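Local coordinates for protein 2-methyl-3-hydroxypyridine-5-carboxylic acid oxygenase (Mesorhizobium loti, PDB 3ALJ) that catalyses the FAD-dependent oxygenation and ring opening of 2-methyl-3-hydroxypyridine-5-carboxylic acid, a step in the breakdown of vitamin B6, at residues 70-73 and 74-78; 193-196 and 197-200; 216-219 and 220-223; 243-246 and 247-251. All coordinates share one frame; numbering follows the deposited sequence. Where two conformers were deposited one is given.

The four contacts follow one another along the chain; contacts 2 and 3 both reach the seven-stranded mixed sheet, and contact 1 packs against contact 3 from helix 69-73 and the loop that follows. Contact 1 closes that helix; its centre lies about 11 Å from that of contact 3, the hairpin turn joining strands 211-216 and 221-228, and Gly75 O meets Asn218 ND2 there. Contact 2 leads into strand 199-203, packs on Pro216 of contact 3 and is tied to contact 1 through His77 and Asp197. Contact 4, on helix 242-248, lies about 31 Å from contact 1 between centres and touches contact 2 through Trp196 and Phe251. Of the four, contact 3 brings a side chain, Tyr223, to about 5 Å from FAD.

Contact 1. Residues 70-73 and 74-78; sequences DDVL and QGSHT
Ser76 folds back on the end of helix 69-73 and meets two of its last carbonyls, while Gln74 continues the helical bonding for one residue more. The tight side is built round Ser76. Its OG donates to Val72 O at 2.7 Å, and its backbone N reaches Leu73 O at 3.2 Å, so one residue engages two successive carbonyls. A chi1 of 63° sets OG between the backbone N and the carbonyl carbon, from where it can turn to Val72 O; the hydroxyl comes in tilted from that carbonyl's plane, and Ser76 CB follows it to 3.3 Å from Val72 O. At the helix end, Gln74 N closes a nearly straight bond to Asp70 O at 3.1 Å. Leu73 to Ser76 form a type II beta turn, which carries the chain out of the helix. Its third position is Gly75, whose positive phi of 84° would jam a beta carbon against the carbonyl O of Gln74. Further partners grip the same atoms: Arg102 bonds to both Ser76 OG and Leu73 O, and His108 NE2 to Val72 O, while the buried side chain of Val72 packs on Leu109 and Ala112 of helix 106-119. The other side is loose. Asp70, Asp71 and Gln74 are exposed, and their polar ends take no part in bonds between the two segments. Gln74 touches the helix mainly through CB, 3.5 Å from Asp70 O, before its bent chain leads away. Gly75 N, on the turn, donates to a glycerol molecule that probably came from the crystallisation liquor.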
loop_
_atom_site.group_PDB
_atom_site.type_symbol
_atom_site.label_atom_id
_atom_site.label_comp_id
_atom_site.label_asym_id
_atom_site.label_seq_id
_atom_site.Cartn_x
_atom_site.Cartn_y
_atom_site.Cartn_z
ATOM N N ASP A 70 10.615 14.065 -3.856
ATOM C CA ASP A 70 12.066 14.047 -3.573
ATOM C C ASP A 70 12.541 13.266 -2.407
ATOM O O ASP A 70 13.525 12.532 -2.512
ATOM C CB ASP A 70 12.480 15.511 -3.153
ATOM C CG ASP A 70 12.159 16.565 -4.240
ATOM O OD1 ASP A 70 12.084 16.210 -5.460
ATOM O OD2 ASP A 70 11.997 17.776 -3.853
ATOM N N ASP A 71 11.877 13.436 -1.296
ATOM C CA ASP A 71 12.303 12.789 -0.122
ATOM C C ASP A 71 12.080 11.253 -0.297
ATOM O O ASP A 71 12.786 10.478 0.369
ATOM C CB ASP A 71 11.461 13.264 1.121
ATOM C CG ASP A 71 12.043 14.470 1.830
ATOM O OD1 ASP A 71 13.065 15.016 1.402
ATOM O OD2 ASP A 71 11.343 14.883 2.845
ATOM N N VAL A 72 11.045 10.832 -1.069
ATOM C CA VAL A 72 10.882 9.383 -1.280
ATOM C C VAL A 72 11.983 8.815 -2.218
ATOM O O VAL A 72 12.511 7.780 -1.989
ATOM C CB VAL A 72 9.468 9.171 -1.824
ATOM C CG1 VAL A 72 9.304 7.747 -2.336
ATOM C CG2 VAL A 72 8.434 9.404 -0.674
ATOM N N LEU A 73 12.212 9.575 -3.327
ATOM C CA LEU A 73 13.211 9.022 -4.314
ATOM C C LEU A 73 14.626 8.918 -3.752
ATOM O O LEU A 73 15.341 7.962 -4.012
ATOM C CB LEU A 73 13.301 9.929 -5.571
ATOM C CG LEU A 73 12.006 9.950 -6.397
ATOM C CD1 LEU A 73 12.251 10.794 -7.709
ATOM C CD2 LEU A 73 11.612 8.487 -6.860
ATOM N N GLN A 74 15.010 9.877 -2.857
ATOM C CA GLN A 74 16.277 9.742 -2.136
ATOM C C GLN A 74 16.239 8.543 -1.181
ATOM O O GLN A 74 15.232 8.505 -0.405
ATOM C CB GLN A 74 16.461 11.022 -1.357
ATOM C CG GLN A 74 17.729 11.013 -0.530
ATOM C CD GLN A 74 19.007 11.033 -1.422
ATOM O OE1 GLN A 74 19.100 11.722 -2.463
ATOM N NE2 GLN A 74 19.980 10.265 -1.001
ATOM N N GLY A 75 17.117 7.581 -1.262
ATOM C CA GLY A 75 16.997 6.425 -0.372
ATOM C C GLY A 75 16.041 5.297 -0.823
ATOM O O GLY A 75 15.766 4.401 -0.016
ATOM N N SER A 76 15.568 5.378 -2.091
ATOM C CA SER A 76 14.770 4.247 -2.597
ATOM C C SER A 76 15.332 3.860 -4.005
ATOM O O SER A 76 16.271 4.485 -4.465
ATOM C CB SER A 76 13.299 4.599 -2.638
ATOM O OG SER A 76 13.060 5.691 -3.550
ATOM N N HIS A 77 14.763 2.819 -4.556
ATOM C CA HIS A 77 15.380 2.123 -5.731
ATOM C C HIS A 77 14.419 1.810 -6.781
ATOM O O HIS A 77 13.380 1.249 -6.547
ATOM C CB HIS A 77 16.008 0.837 -5.116
ATOM C CG HIS A 77 16.686 -0.123 -6.072
ATOM N ND1 HIS A 77 17.955 0.110 -6.540
ATOM C CD2 HIS A 77 16.405 -1.402 -6.394
ATOM C CE1 HIS A 77 18.349 -0.924 -7.293
ATOM N NE2 HIS A 77 17.430 -1.876 -7.217
ATOM N N THR A 78 14.879 2.048 -8.013
ATOM C CA THR A 78 14.191 1.441 -9.153
ATOM C C THR A 78 15.050 0.301 -9.672
ATOM O O THR A 78 16.142 0.583 -10.270
ATOM C CB THR A 78 13.858 2.374 -10.380
ATOM O OG1 THR A 78 13.082 3.507 -9.899
ATOM C CG2 THR A 78 13.057 1.656 -11.490
#

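Contact 2. Residues 193-196 and 197-200; sequences HGEW and DNTI
Asn198 N bonds to Glu195 O at 3.1 Å, closing a type I beta turn in which the donor stands above the carbonyl plane, 47° out of it. This turn, running from Glu195 to Asn198, delivers the chain into strand 199-203 of the seven-stranded sheet. At the two ends of the turn the side chains of Glu195 and Asn198 meet with their carboxylate and amide planes 80° apart. Asn198 CG lies 3.3 Å from Glu195 O and 3.7 Å from Glu195 CB, so the root of the amide packs against both the backbone and the base of the glutamate. With an alanine here the backbone bond could remain, but Glu195 CB and O would probably lose the group packed against them, leaving a gap beside the base of the glutamate. The outer carboxylate of Glu195 is held by a salt bridge to Lys93. At the corner, Asp197 turns its own carboxylate to Arg186 and Lys188, outside the turn. Trp196 is buried, and its indole N-H makes a weak bond to His193 O at 3.2 Å. Gly194 C lies over one face of the indole, toward the rim. Ile200 reaches back with its CG1 branch, placing CD1 3.9 Å from Trp196 CZ3.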
loop_
_atom_site.group_PDB
_atom_site.type_symbol
_atom_site.label_atom_id
_atom_site.label_comp_id
_atom_site.label_asym_id
_atom_site.label_seq_id
_atom_site.Cartn_x
_atom_site.Cartn_y
_atom_site.Cartn_z
ATOM N N HIS A 193 27.960 -13.811 -7.928
ATOM C CA HIS A 193 27.562 -13.464 -9.252
ATOM C C HIS A 193 26.039 -13.482 -9.408
ATOM O O HIS A 193 25.403 -14.399 -8.907
ATOM C CB HIS A 193 28.207 -14.479 -10.185
ATOM C CG HIS A 193 27.787 -14.351 -11.598
ATOM N ND1 HIS A 193 28.327 -13.406 -12.430
ATOM C CD2 HIS A 193 26.872 -15.040 -12.326
ATOM C CE1 HIS A 193 27.746 -13.495 -13.612
ATOM N NE2 HIS A 193 26.887 -14.489 -13.579
ATOM N N GLY A 194 25.531 -12.483 -10.112
ATOM C CA GLY A 194 24.039 -12.494 -10.380
ATOM C C GLY A 194 23.629 -11.115 -10.738
ATOM O O GLY A 194 24.442 -10.237 -10.988
ATOM N N GLU A 195 22.294 -10.860 -10.754
ATOM C CA GLU A 195 21.667 -9.522 -11.082
ATOM C C GLU A 195 20.913 -9.134 -9.845
ATOM O O GLU A 195 19.681 -9.091 -9.802
ATOM C CB GLU A 195 20.781 -9.593 -12.270
ATOM C CG GLU A 195 21.608 -9.956 -13.510
ATOM C CD GLU A 195 20.783 -10.040 -14.773
ATOM O OE1 GLU A 195 19.597 -9.577 -14.869
ATOM O OE2 GLU A 195 21.396 -10.460 -15.782
ATOM N N TRP A 196 21.686 -8.865 -8.796
ATOM C CA TRP A 196 21.147 -8.690 -7.432
ATOM C C TRP A 196 20.550 -7.302 -7.175
ATOM O O TRP A 196 20.107 -7.112 -6.052
ATOM C CB TRP A 196 22.188 -9.113 -6.401
ATOM C CG TRP A 196 22.587 -10.539 -6.595
ATOM C CD1 TRP A 196 23.880 -10.963 -6.849
ATOM C CD2 TRP A 196 21.796 -11.732 -6.500
ATOM N NE1 TRP A 196 23.906 -12.343 -6.900
ATOM C CE2 TRP A 196 22.619 -12.835 -6.799
ATOM C CE3 TRP A 196 20.377 -11.985 -6.364
ATOM C CZ2 TRP A 196 22.150 -14.187 -6.745
ATOM C CZ3 TRP A 196 19.891 -13.354 -6.353
ATOM C CH2 TRP A 196 20.795 -14.414 -6.563
ATOM N N ASP A 197 20.568 -6.421 -8.147
ATOM C CA ASP A 197 19.772 -5.201 -8.066
ATOM C C ASP A 197 18.352 -5.366 -8.600
ATOM O O ASP A 197 17.548 -4.444 -8.458
ATOM C CB ASP A 197 20.506 -4.044 -8.744
ATOM C CG ASP A 197 21.789 -3.668 -8.034
ATOM O OD1 ASP A 197 21.958 -3.878 -6.845
ATOM O OD2 ASP A 197 22.620 -3.069 -8.806
ATOM N N ASN A 198 18.077 -6.511 -9.217
ATOM C CA ASN A 198 16.745 -6.702 -9.844
ATOM C C ASN A 198 15.715 -6.962 -8.698
ATOM O O ASN A 198 16.018 -7.512 -7.658
ATOM C CB ASN A 198 16.701 -7.982 -10.735
ATOM C CG ASN A 198 17.529 -7.898 -12.016
ATOM O OD1 ASN A 198 17.583 -8.922 -12.785
ATOM N ND2 ASN A 198 18.162 -6.811 -12.244
ATOM N N THR A 199 14.424 -6.673 -9.071
ATOM C CA THR A 199 13.324 -7.462 -8.439
ATOM C C THR A 199 13.422 -8.811 -9.055
ATOM O O THR A 199 13.553 -8.981 -10.285
ATOM C CB THR A 199 11.960 -6.851 -8.807
ATOM O OG1 THR A 199 11.763 -5.704 -7.971
ATOM C CG2 THR A 199 10.862 -7.899 -8.561
ATOM N N ILE A 200 13.344 -9.840 -8.204
ATOM C CA ILE A 200 13.257 -11.231 -8.684
ATOM C C ILE A 200 12.134 -11.901 -7.901
ATOM O O ILE A 200 12.213 -12.096 -6.649
ATOM C CB ILE A 200 14.568 -12.016 -8.469
ATOM C CG1 ILE A 200 15.775 -11.210 -8.984
ATOM C CG2 ILE A 200 14.444 -13.341 -9.286
ATOM C CD1 ILE A 200 17.126 -11.907 -8.615
#

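Contact 3. Residues 216-219 and 220-223; sequences PCNE and NELY
Pro216 and Leu222 face each other as an antiparallel non-hydrogen-bonded pair, their CA atoms 4.4 Å apart, and the next step toward the turn is bonded by Cys217 N to Glu221 O at 2.9 Å. The two segments thus form the closed end of a beta hairpin linking strands 211-216 and 221-228. Asn218 N adds a weak second bond to Glu221 O. The loop is held chiefly by the side chain of Asn218. Its OD1 accepts from Asn220 N at 2.9 Å, in the plane of the amide carbonyl, which makes an Asx turn, and from Glu221 N at 2.8 Å, tilted from that plane. A chi1 of 50° swings the amide inward over the loop to meet both N-H groups. Its other end is equally engaged: ND2 donates to Glu221 OE1 in an almost straight bond (173°), using the anti lone pair of the carboxylate, with the two flat groups nearly coplanar. ND2 also reaches Gly75 O, so this one buried amide, gripped at both ends, ties the hairpin to the loop after helix 69-73, and its rotation is fixed. Asn218 O in turn receives Arg186 NH1. Farther from the loop the packing is apolar. Pro216 and Leu222 lie side by side on one face of the sheet, CG of the proline 4.1 Å from CD1 of the leucine. Tyr223, whose side chain runs to about 5 Å from FAD, is touched near its base by Cys217, where SG sits 3.6 Å from Tyr223 CB.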
loop_
_atom_site.group_PDB
_atom_site.type_symbol
_atom_site.label_atom_id
_atom_site.label_comp_id
_atom_site.label_asym_id
_atom_site.label_seq_id
_atom_site.Cartn_x
_atom_site.Cartn_y
_atom_site.Cartn_z
ATOM N N PRO A 216 15.099 -5.222 -3.761
ATOM C CA PRO A 216 16.064 -4.228 -3.158
ATOM C C PRO A 216 15.453 -2.876 -2.984
ATOM O O PRO A 216 14.874 -2.286 -3.948
ATOM C CB PRO A 216 17.281 -4.213 -4.156
ATOM C CG PRO A 216 17.113 -5.599 -4.887
ATOM C CD PRO A 216 15.570 -5.789 -5.033
ATOM N N CYS A 217 15.734 -2.260 -1.827
ATOM C CA CYS A 217 15.161 -0.943 -1.517
ATOM C C CYS A 217 16.175 0.162 -1.784
ATOM O O CYS A 217 15.738 1.290 -1.992
ATOM C CB CYS A 217 14.743 -0.901 -0.005
ATOM S SG CYS A 217 13.309 -1.959 0.367
ATOM N N ASN A 218 17.446 -0.134 -1.602
ATOM C CA ASN A 218 18.554 0.899 -1.688
ATOM C C ASN A 218 19.828 0.095 -1.485
ATOM O O ASN A 218 19.807 -1.172 -1.374
ATOM C CB ASN A 218 18.388 2.066 -0.647
ATOM C CG ASN A 218 18.143 1.552 0.728
ATOM O OD1 ASN A 218 18.950 0.776 1.237
ATOM N ND2 ASN A 218 17.028 1.918 1.366
ATOM N N GLU A 219 20.952 0.779 -1.354
ATOM C CA GLU A 219 22.217 0.102 -1.239
ATOM C C GLU A 219 22.349 -0.716 0.038
ATOM O O GLU A 219 23.199 -1.624 0.085
ATOM C CB GLU A 219 23.365 1.162 -1.433
ATOM C CG GLU A 219 23.345 2.386 -0.459
ATOM C CD GLU A 219 22.101 3.357 -0.551
ATOM O OE1 GLU A 219 21.410 3.469 -1.588
ATOM O OE2 GLU A 219 21.852 4.082 0.450
ATOM N N ASN A 220 21.552 -0.410 1.044
ATOM C CA ASN A 220 21.705 -1.016 2.417
ATOM C C ASN A 220 20.649 -2.036 2.693
ATOM O O ASN A 220 20.948 -3.028 3.402
ATOM C CB ASN A 220 21.642 0.101 3.451
ATOM C CG ASN A 220 22.880 1.023 3.371
ATOM O OD1 ASN A 220 23.973 0.524 3.096
ATOM N ND2 ASN A 220 22.682 2.313 3.490
ATOM N N GLU A 221 19.429 -1.865 2.148
ATOM C CA GLU A 221 18.252 -2.573 2.664
ATOM C C GLU A 221 17.581 -3.399 1.576
ATOM O O GLU A 221 17.329 -2.866 0.469
ATOM C CB GLU A 221 17.184 -1.635 3.188
ATOM C CG GLU A 221 17.696 -0.895 4.491
ATOM C CD GLU A 221 16.688 0.165 4.876
ATOM O OE1 GLU A 221 16.512 1.090 4.086
ATOM O OE2 GLU A 221 16.140 0.096 6.006
ATOM N N LEU A 222 17.330 -4.649 1.911
ATOM C CA LEU A 222 16.639 -5.614 1.004
ATOM C C LEU A 222 15.275 -6.009 1.627
ATOM O O LEU A 222 15.195 -6.389 2.772
ATOM C CB LEU A 222 17.447 -6.899 0.884
ATOM C CG LEU A 222 16.814 -8.049 0.075
ATOM C CD1 LEU A 222 16.664 -7.667 -1.383
ATOM C CD2 LEU A 222 17.796 -9.245 0.160
ATOM N N TYR A 223 14.196 -5.899 0.872
ATOM C CA TYR A 223 12.832 -6.322 1.265
ATOM C C TYR A 223 12.667 -7.719 0.711
ATOM O O TYR A 223 12.794 -7.939 -0.540
ATOM C CB TYR A 223 11.891 -5.272 0.686
ATOM C CG TYR A 223 10.400 -5.655 0.622
ATOM C CD1 TYR A 223 9.798 -6.458 1.596
ATOM C CD2 TYR A 223 9.642 -5.129 -0.424
ATOM C CE1 TYR A 223 8.383 -6.779 1.457
ATOM C CE2 TYR A 223 8.281 -5.422 -0.557
ATOM C CZ TYR A 223 7.697 -6.221 0.396
ATOM O OH TYR A 223 6.332 -6.545 0.281
#

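Contact 4. Residues 243-246 and 247-251; sequences EVWV and EMFPF
The rings of Trp245 and Phe249 run alongside each other in the same direction, planes 29° apart and displaced until there is little overlap: the six-membered ring and the phenyl ring have centroids 5.7 Å apart. They touch where Trp245 CE3 meets Phe249 CE1 at 3.5 Å. At the edge of the phenyl ring, in its plane, sits Trp245 O, 3.3 Å from Phe249 CD1. Nearby, the ring of Phe251 carries Phe249 CA over one face, toward the rim. Phe249 CG stands beside its backbone N (chi1 -53°), which brings the ring back alongside Trp245 while that N donates to Trp245 O at 2.9 Å, nearly along the C=O axis. Were Phe249 a serine, the indole's CE3 and CZ3 would probably lose their aromatic neighbour and a gap would open beside Ile212 and Met202, which the phenylalanine touches. Glu247 N bonds to Glu243 O at 2.9 Å; the glutamates' carboxylates form salt bridges elsewhere, Glu243 with Arg234 and Glu247 with Arg208. Pro250, having no N-H to offer, rests CD 3.3 Å from Val246 O. Such a proline just past a weakening last turn suits the C-terminal end of a helix, here helix 242-248, where Trp245 and, just beyond the helix, Phe249 pack on strand 211-216, Phe249 also on strand 199-203.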
loop_
_atom_site.group_PDB
_atom_site.type_symbol
_atom_site.label_atom_id
_atom_site.label_comp_id
_atom_site.label_asym_id
_atom_site.label_seq_id
_atom_site.Cartn_x
_atom_site.Cartn_y
_atom_site.Cartn_z
ATOM N N GLU A 243 16.323 -23.510 7.612
ATOM C CA GLU A 243 16.626 -24.591 6.674
ATOM C C GLU A 243 15.652 -24.767 5.543
ATOM O O GLU A 243 16.074 -25.070 4.397
ATOM C CB GLU A 243 16.804 -25.924 7.450
ATOM C CG GLU A 243 17.180 -27.168 6.564
ATOM C CD GLU A 243 17.038 -28.504 7.304
ATOM O OE1 GLU A 243 16.074 -28.755 8.097
ATOM O OE2 GLU A 243 17.921 -29.357 7.056
ATOM N N VAL A 244 14.359 -24.588 5.774
ATOM C CA VAL A 244 13.402 -24.852 4.719
ATOM C C VAL A 244 13.497 -23.762 3.650
ATOM O O VAL A 244 13.226 -24.048 2.482
ATOM C CB VAL A 244 11.952 -24.994 5.256
ATOM C CG1 VAL A 244 11.185 -23.685 5.530
ATOM C CG2 VAL A 244 11.147 -25.903 4.465
ATOM N N TRP A 245 13.931 -22.571 4.044
ATOM C CA TRP A 245 14.082 -21.454 3.075
ATOM C C TRP A 245 15.416 -21.568 2.360
ATOM O O TRP A 245 15.504 -21.434 1.113
ATOM C CB TRP A 245 13.905 -20.078 3.739
ATOM C CG TRP A 245 12.407 -19.839 4.097
ATOM C CD1 TRP A 245 11.804 -19.994 5.288
ATOM C CD2 TRP A 245 11.345 -19.662 3.157
ATOM N NE1 TRP A 245 10.445 -19.813 5.213
ATOM C CE2 TRP A 245 10.130 -19.669 3.872
ATOM C CE3 TRP A 245 11.294 -19.443 1.774
ATOM C CZ2 TRP A 245 8.925 -19.462 3.252
ATOM C CZ3 TRP A 245 10.090 -19.230 1.169
ATOM C CH2 TRP A 245 8.920 -19.256 1.864
ATOM N N VAL A 246 16.503 -21.878 3.096
ATOM C CA VAL A 246 17.791 -22.070 2.407
ATOM C C VAL A 246 17.738 -23.280 1.448
ATOM O O VAL A 246 18.343 -23.211 0.303
ATOM C CB VAL A 246 18.923 -22.198 3.455
ATOM C CG1 VAL A 246 20.296 -22.635 2.749
ATOM C CG2 VAL A 246 19.103 -20.881 4.193
ATOM N N GLU A 247 17.008 -24.347 1.791
ATOM C CA GLU A 247 16.950 -25.518 0.888
ATOM C C GLU A 247 16.428 -25.108 -0.498
ATOM O O GLU A 247 16.954 -25.605 -1.510
ATOM C CB GLU A 247 16.083 -26.625 1.471
ATOM C CG GLU A 247 15.921 -27.773 0.462
ATOM C CD GLU A 247 15.081 -28.947 1.001
ATOM O OE1 GLU A 247 14.042 -28.710 1.725
ATOM O OE2 GLU A 247 15.494 -30.101 0.682
ATOM N N MET A 248 15.387 -24.257 -0.549
ATOM C CA MET A 248 14.797 -23.960 -1.861
ATOM C C MET A 248 15.299 -22.653 -2.428
ATOM O O MET A 248 15.120 -22.487 -3.598
ATOM C CB MET A 248 13.218 -24.083 -1.826
ATOM C CG MET A 248 12.615 -25.717 -2.079
ATOM S SD MET A 248 10.954 -25.539 -1.766
ATOM C CE MET A 248 10.615 -24.875 -3.424
ATOM N N PHE A 249 16.064 -21.873 -1.689
ATOM C CA PHE A 249 16.648 -20.622 -2.196
ATOM C C PHE A 249 18.075 -20.502 -1.712
ATOM O O PHE A 249 18.463 -19.537 -1.032
ATOM C CB PHE A 249 15.832 -19.418 -1.721
ATOM C CG PHE A 249 14.341 -19.562 -2.060
ATOM C CD1 PHE A 249 13.473 -20.284 -1.226
ATOM C CD2 PHE A 249 13.748 -18.971 -3.237
ATOM C CE1 PHE A 249 12.141 -20.469 -1.515
ATOM C CE2 PHE A 249 12.367 -19.125 -3.541
ATOM C CZ PHE A 249 11.542 -19.891 -2.703
ATOM N N PRO A 250 18.883 -21.484 -2.169
ATOM C CA PRO A 250 20.224 -21.512 -1.546
ATOM C C PRO A 250 21.084 -20.362 -1.915
ATOM O O PRO A 250 21.943 -19.939 -1.157
ATOM C CB PRO A 250 20.775 -22.888 -2.055
ATOM C CG PRO A 250 20.051 -23.098 -3.377
ATOM C CD PRO A 250 18.566 -22.694 -2.990
ATOM N N PHE A 251 20.834 -19.741 -3.066
ATOM C CA PHE A 251 21.537 -18.588 -3.557
ATOM C C PHE A 251 21.273 -17.299 -2.709
ATOM O O PHE A 251 21.970 -16.265 -2.875
ATOM C CB PHE A 251 21.206 -18.372 -5.022
ATOM C CG PHE A 251 19.771 -18.614 -5.293
ATOM C CD1 PHE A 251 19.378 -19.850 -5.816
ATOM C CD2 PHE A 251 18.790 -17.665 -4.970
ATOM C CE1 PHE A 251 17.998 -20.176 -5.958
ATOM C CE2 PHE A 251 17.432 -17.969 -5.125
ATOM C CZ PHE A 251 17.012 -19.190 -5.595
#